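Local coordinates for copper homeostasis protein CutC (PDB 2BDQ) that probably binds copper ions and takes part in copper homeostasis in the cytoplasm, at residues A[3-8]-A[22-27]; A[9-14]-A[44-49]. All blocks are in the same frame, centred on the assembly; numbering follows the deposited sequence.

Contact 1 pairs the first two strands of a closed eight-stranded parallel barrel, with E5, C7, R24 and E26 on one sheet face and F6, A8, V25 and L27 on the other. Contact 2 lies farther out, about 17 Å from the chain centre against about 10 Å for contact 1 (centre to centre), where the loop after strand 3-9 meets helix 40-52. Both are largely buried, but the first is held by backbone hydrogen bonds and a salt bridge, the second by apolar packing beside the subunit interface. They share one apolar layer: L27 CD1 lies 3.5 Å from A46 CB, and L14 CD2 lies 3.9 Å from A8 CB.

Contact 1: residues A[3-8]-A[22-27]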
loop_
_atom_site.group_PDB
_atom_site.type_symbol
_atom_site.label_atom_id
_atom_site.label_comp_id
_atom_site.label_asym_id
_atom_site.label_seq_id
_atom_site.Cartn_x
_atom_site.Cartn_y
_atom_site.Cartn_z
ATOM N N LEU A 3 12.725 1.019 24.451
ATOM C CA LEU A 3 11.667 0.324 23.727
ATOM C C LEU A 3 11.940 0.451 22.228
ATOM O O LEU A 3 12.075 1.557 21.712
ATOM C CB LEU A 3 10.319 0.953 24.089
ATOM C CG LEU A 3 9.001 0.252 23.750
ATOM C CD1 LEU A 3 7.903 0.807 24.660
ATOM C CD2 LEU A 3 8.647 0.463 22.279
ATOM N N ARG A 4 12.046 -0.679 21.536
ATOM C CA ARG A 4 12.306 -0.661 20.099
ATOM C C ARG A 4 11.083 -0.988 19.251
ATOM O O ARG A 4 10.378 -1.961 19.510
ATOM C CB ARG A 4 13.438 -1.627 19.743
ATOM C CG ARG A 4 14.826 -1.071 20.035
ATOM C CD ARG A 4 15.926 -1.995 19.509
ATOM N NE ARG A 4 16.193 -3.109 20.413
ATOM C CZ ARG A 4 17.140 -4.020 20.206
ATOM N NH1 ARG A 4 17.320 -4.999 21.084
ATOM N NH2 ARG A 4 17.905 -3.957 19.117
ATOM N N GLU A 5 10.845 -0.163 18.234
ATOM C CA GLU A 5 9.716 -0.335 17.322
ATOM C C GLU A 5 10.188 -0.650 15.907
ATOM O O GLU A 5 10.958 0.102 15.307
ATOM C CB GLU A 5 8.867 0.938 17.297
ATOM C CG GLU A 5 7.753 0.944 16.257
ATOM C CD GLU A 5 6.905 2.212 16.312
ATOM O OE1 GLU A 5 6.247 2.438 17.356
ATOM O OE2 GLU A 5 6.898 2.982 15.318
ATOM N N PHE A 6 9.724 -1.766 15.370
ATOM C CA PHE A 6 10.097 -2.150 14.024
ATOM C C PHE A 6 9.093 -1.632 12.985
ATOM O O PHE A 6 7.883 -1.817 13.132
ATOM C CB PHE A 6 10.214 -3.668 13.944
ATOM C CG PHE A 6 10.465 -4.176 12.564
ATOM C CD1 PHE A 6 9.504 -4.934 11.904
ATOM C CD2 PHE A 6 11.655 -3.886 11.911
ATOM C CE1 PHE A 6 9.727 -5.396 10.606
ATOM C CE2 PHE A 6 11.888 -4.342 10.614
ATOM C CZ PHE A 6 10.924 -5.100 9.962
ATOM N N CYS A 7 9.611 -0.976 11.950
ATOM C CA CYS A 7 8.800 -0.421 10.869
ATOM C C CYS A 7 8.715 -1.480 9.766
ATOM O O CYS A 7 9.708 -1.785 9.107
ATOM C CB CYS A 7 9.459 0.858 10.332
ATOM S SG CYS A 7 8.543 1.721 9.009
ATOM N N ALA A 8 7.523 -2.033 9.568
ATOM C CA ALA A 8 7.319 -3.081 8.581
ATOM C C ALA A 8 6.450 -2.682 7.402
ATOM O O ALA A 8 5.682 -1.729 7.470
ATOM C CB ALA A 8 6.700 -4.313 9.270
ATOM N N ILE A 22 11.891 -6.663 20.310
ATOM C CA ILE A 22 10.977 -5.742 19.649
ATOM C C ILE A 22 9.624 -5.796 20.338
ATOM O O ILE A 22 8.967 -6.835 20.351
ATOM C CB ILE A 22 10.824 -6.093 18.161
ATOM C CG1 ILE A 22 12.150 -5.811 17.445
ATOM C CG2 ILE A 22 9.671 -5.297 17.548
ATOM C CD1 ILE A 22 12.152 -6.137 15.973
ATOM N N SER A 23 9.207 -4.679 20.921
ATOM C CA SER A 23 7.936 -4.662 21.625
ATOM C C SER A 23 6.767 -4.151 20.790
ATOM O O SER A 23 5.614 -4.438 21.096
ATOM C CB SER A 23 8.056 -3.843 22.918
ATOM O OG SER A 23 8.543 -2.533 22.672
ATOM N N ARG A 24 7.059 -3.427 19.720
ATOM C CA ARG A 24 5.993 -2.888 18.897
ATOM C C ARG A 24 6.416 -2.782 17.442
ATOM O O ARG A 24 7.603 -2.683 17.127
ATOM C CB ARG A 24 5.613 -1.510 19.434
ATOM C CG ARG A 24 4.309 -0.941 18.953
ATOM C CD ARG A 24 3.968 0.287 19.788
ATOM N NE ARG A 24 4.959 1.337 19.606
ATOM C CZ ARG A 24 5.508 2.047 20.590
ATOM N NH1 ARG A 24 5.173 1.832 21.855
ATOM N NH2 ARG A 24 6.406 2.981 20.302
ATOM N N VAL A 25 5.433 -2.806 16.556
ATOM C CA VAL A 25 5.711 -2.694 15.139
ATOM C C VAL A 25 4.781 -1.659 14.535
ATOM O O VAL A 25 3.618 -1.549 14.931
ATOM C CB VAL A 25 5.557 -4.077 14.431
ATOM C CG1 VAL A 25 4.489 -4.876 15.113
ATOM C CG2 VAL A 25 5.216 -3.894 12.962
ATOM N N GLU A 26 5.317 -0.861 13.617
ATOM C CA GLU A 26 4.512 0.135 12.937
ATOM C C GLU A 26 4.120 -0.560 11.644
ATOM O O GLU A 26 4.972 -0.837 10.800
ATOM C CB GLU A 26 5.310 1.402 12.616
ATOM C CG GLU A 26 4.447 2.480 11.952
ATOM C CD GLU A 26 5.246 3.651 11.406
ATOM O OE1 GLU A 26 6.118 3.431 10.536
ATOM O OE2 GLU A 26 4.996 4.799 11.841
ATOM N N LEU A 27 2.833 -0.853 11.501
ATOM C CA LEU A 27 2.333 -1.546 10.325
ATOM C C LEU A 27 1.892 -0.589 9.213
ATOM O O LEU A 27 1.032 0.263 9.411
ATOM C CB LEU A 27 1.150 -2.447 10.720
ATOM C CG LEU A 27 0.804 -3.700 9.902
ATOM C CD1 LEU A 27 -0.671 -4.041 10.054
ATOM C CD2 LEU A 27 1.110 -3.460 8.443
HETATM O O HOH W 1 11.655 -3.205 22.533
#
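Strands 3-8 and 24-27 run parallel, their axes 4.4 Å apart at closest approach and inclined by 28°, with E5, F6, C7 and A8 opposite R24, V25, E26 and L27. This is the pairing of neighbouring strands in a TIM-barrel fold, consistent with the family's clan. Three backbone bonds join them: F6 N to R24 O, E26 N to F6 O (2.8 Å) and A8 N to E26 O. At the R4 end of the pairing, S23 N donates to R4 O, and a water links R4 N with S23 OG. On the face carrying E5 and R24, the guanidinium grips the carboxylate side-on: R24 NE (2.8 Å) and NH2 (3.0 Å) both reach E5 OE1. NE uses the anti lone pair of that oxygen, and the two flat groups are turned 75° apart. E5 CG stands anti to its backbone N and the chain runs on extended, while R24 bends at chi3 (63°) to bring its head round to it. L3 CD2 lies over one guanidinium face, 3.8 Å from R24 NH1. On the reverse face I22 CD1 meets F6 CB at 3.7 Å, and A8 CB touches V25 CG2. E5 OE2, 4.4 Å from E26 OE2, is hydrogen-bonded to H205 of strand 203-206, which flanks strand 3-9. With one oxygen gripped by R24 and the other by H205, the buried E5 carboxylate is probably held against rotation.

Contact 2: residues A[9-14]-A[44-49]; sequences ENLTDL and KEANQY
L11 and L14 reach from the loop that follows the first barrel strand, 3-9, to the flank of helix 40-52, the outer helix that follows the second strand of the alpha/beta barrel; A46 and Y49 receive them there. Apolar contacts make up most of the join. One branch of L11 does the touching: CD2 lies against the first turn of segment 44-49, 3.7 Å from A46 N and 4.0 Å from A46 CB, and also brushes E45 CB. L11 CG sits between its own backbone N and carbonyl carbon (chi1 45°), an unusual placing for leucine that directs this branch at the helix. L14 spans two residues one turn apart: its CD1 approaches A46 CB at 4.4 Å, and its CB meets Y49 CE2 at 4.0 Å. The type I turn from L11 to L14, with a weak L14 N to L11 O bond, brings both leucines to the same helix. Polar groups play a smaller part. L14 O lies in the plane of the Y49 ring, at its edge, 3.9 Å from CE2; the same oxygen accepts a weak hydrogen bond from K53. The E45 carboxylate forms a salt bridge with R76 of the second subunit, whose L73 packs on L11. No hydrogen bond joins the two segments, so the turn is held to the helix by leucine packing, while E45 ties that helix to the second subunit.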
loop_
_atom_site.group_PDB
_atom_site.type_symbol
_atom_site.label_atom_id
_atom_site.label_comp_id
_atom_site.label_asym_id
_atom_site.label_seq_id
_atom_site.Cartn_x
_atom_site.Cartn_y
_atom_site.Cartn_z
ATOM N N GLU A 9 6.599 -3.414 6.309
ATOM C CA GLU A 9 5.772 -3.202 5.132
ATOM C C GLU A 9 5.100 -4.558 5.005
ATOM O O GLU A 9 5.754 -5.547 4.649
ATOM C CB GLU A 9 6.612 -2.906 3.885
ATOM C CG GLU A 9 5.761 -2.771 2.625
ATOM C CD GLU A 9 6.567 -2.447 1.385
ATOM O OE1 GLU A 9 7.196 -1.367 1.349
ATOM O OE2 GLU A 9 6.572 -3.272 0.443
ATOM N N ASN A 10 3.812 -4.610 5.343
ATOM C CA ASN A 10 3.056 -5.856 5.290
ATOM C C ASN A 10 3.644 -6.837 6.301
ATOM O O ASN A 10 4.367 -6.419 7.204
ATOM C CB ASN A 10 3.094 -6.399 3.870
ATOM C CG ASN A 10 2.519 -5.407 2.877
ATOM O OD1 ASN A 10 2.923 -5.365 1.715
ATOM N ND2 ASN A 10 1.561 -4.599 3.335
ATOM N N LEU A 11 3.371 -8.129 6.177
ATOM C CA LEU A 11 3.902 -9.027 7.194
ATOM C C LEU A 11 4.975 -9.994 6.772
ATOM O O LEU A 11 5.239 -10.985 7.444
ATOM C CB LEU A 11 2.756 -9.759 7.891
ATOM C CG LEU A 11 1.632 -10.348 7.057
ATOM C CD1 LEU A 11 2.029 -11.741 6.581
ATOM C CD2 LEU A 11 0.369 -10.413 7.907
ATOM N N THR A 12 5.630 -9.655 5.673
ATOM C CA THR A 12 6.693 -10.465 5.113
ATOM C C THR A 12 7.855 -10.693 6.079
ATOM O O THR A 12 8.344 -11.811 6.214
ATOM C CB THR A 12 7.251 -9.803 3.840
ATOM O OG1 THR A 12 6.166 -9.440 2.978
ATOM C CG2 THR A 12 8.170 -10.752 3.108
ATOM N N ASP A 13 8.295 -9.634 6.750
ATOM C CA ASP A 13 9.430 -9.723 7.661
ATOM C C ASP A 13 9.063 -9.875 9.130
ATOM O O ASP A 13 9.921 -9.733 9.997
ATOM C CB ASP A 13 10.307 -8.484 7.478
ATOM C CG ASP A 13 10.689 -8.259 6.028
ATOM O OD1 ASP A 13 10.766 -7.086 5.606
ATOM O OD2 ASP A 13 10.915 -9.255 5.311
ATOM N N LEU A 14 7.805 -10.184 9.414
ATOM C CA LEU A 14 7.374 -10.320 10.801
ATOM C C LEU A 14 7.709 -11.653 11.464
ATOM O O LEU A 14 7.786 -11.732 12.688
ATOM C CB LEU A 14 5.867 -10.075 10.916
ATOM C CG LEU A 14 5.320 -8.698 10.536
ATOM C CD1 LEU A 14 3.840 -8.688 10.846
ATOM C CD2 LEU A 14 6.031 -7.588 11.297
ATOM N N LYS A 44 -5.789 -6.985 9.658
ATOM C CA LYS A 44 -6.444 -8.038 10.425
ATOM C C LYS A 44 -5.497 -9.184 10.775
ATOM O O LYS A 44 -5.394 -9.586 11.939
ATOM C CB LYS A 44 -7.636 -8.584 9.643
ATOM C CG LYS A 44 -8.307 -9.817 10.241
ATOM C CD LYS A 44 -9.456 -10.261 9.334
ATOM C CE LYS A 44 -10.078 -11.578 9.771
ATOM N NZ LYS A 44 -10.655 -11.485 11.136
ATOM N N GLU A 45 -4.807 -9.710 9.771
ATOM C CA GLU A 45 -3.893 -10.818 9.999
ATOM C C GLU A 45 -2.633 -10.438 10.765
ATOM O O GLU A 45 -2.162 -11.202 11.603
ATOM C CB GLU A 45 -3.524 -11.468 8.665
ATOM C CG GLU A 45 -4.725 -12.054 7.921
ATOM C CD GLU A 45 -5.545 -13.000 8.793
ATOM O OE1 GLU A 45 -4.944 -13.882 9.450
ATOM O OE2 GLU A 45 -6.790 -12.871 8.815
ATOM N N ALA A 46 -2.082 -9.266 10.473
ATOM C CA ALA A 46 -0.883 -8.825 11.164
ATOM C C ALA A 46 -1.181 -8.652 12.655
ATOM O O ALA A 46 -0.422 -9.126 13.497
ATOM C CB ALA A 46 -0.378 -7.518 10.571
ATOM N N ASN A 47 -2.290 -7.988 12.974
ATOM C CA ASN A 47 -2.662 -7.772 14.372
ATOM C C ASN A 47 -2.801 -9.082 15.136
ATOM O O ASN A 47 -2.318 -9.210 16.259
ATOM C CB ASN A 47 -3.977 -6.996 14.477
ATOM C CG ASN A 47 -3.836 -5.550 14.053
ATOM O OD1 ASN A 47 -4.801 -4.785 14.084
ATOM N ND2 ASN A 47 -2.633 -5.166 13.644
ATOM N N GLN A 48 -3.468 -10.055 14.529
ATOM C CA GLN A 48 -3.657 -11.350 15.171
ATOM C C GLN A 48 -2.329 -12.087 15.287
ATOM O O GLN A 48 -2.050 -12.708 16.307
ATOM C CB GLN A 48 -4.655 -12.191 14.373
ATOM C CG GLN A 48 -4.959 -13.557 14.974
ATOM C CD GLN A 48 -6.072 -14.274 14.223
ATOM O OE1 GLN A 48 -7.141 -13.701 13.980
ATOM N NE2 GLN A 48 -5.830 -15.530 13.855
ATOM N N TYR A 49 -1.513 -12.007 14.242
ATOM C CA TYR A 49 -0.214 -12.670 14.233
ATOM C C TYR A 49 0.718 -12.065 15.275
ATOM O O TYR A 49 1.344 -12.784 16.047
ATOM C CB TYR A 49 0.436 -12.550 12.857
ATOM C CG TYR A 49 1.764 -13.261 12.744
ATOM C CD1 TYR A 49 1.825 -14.638 12.550
ATOM C CD2 TYR A 49 2.963 -12.553 12.832
ATOM C CE1 TYR A 49 3.055 -15.297 12.442
ATOM C CE2 TYR A 49 4.192 -13.198 12.728
ATOM C CZ TYR A 49 4.230 -14.571 12.530
ATOM O OH TYR A 49 5.441 -15.215 12.409
#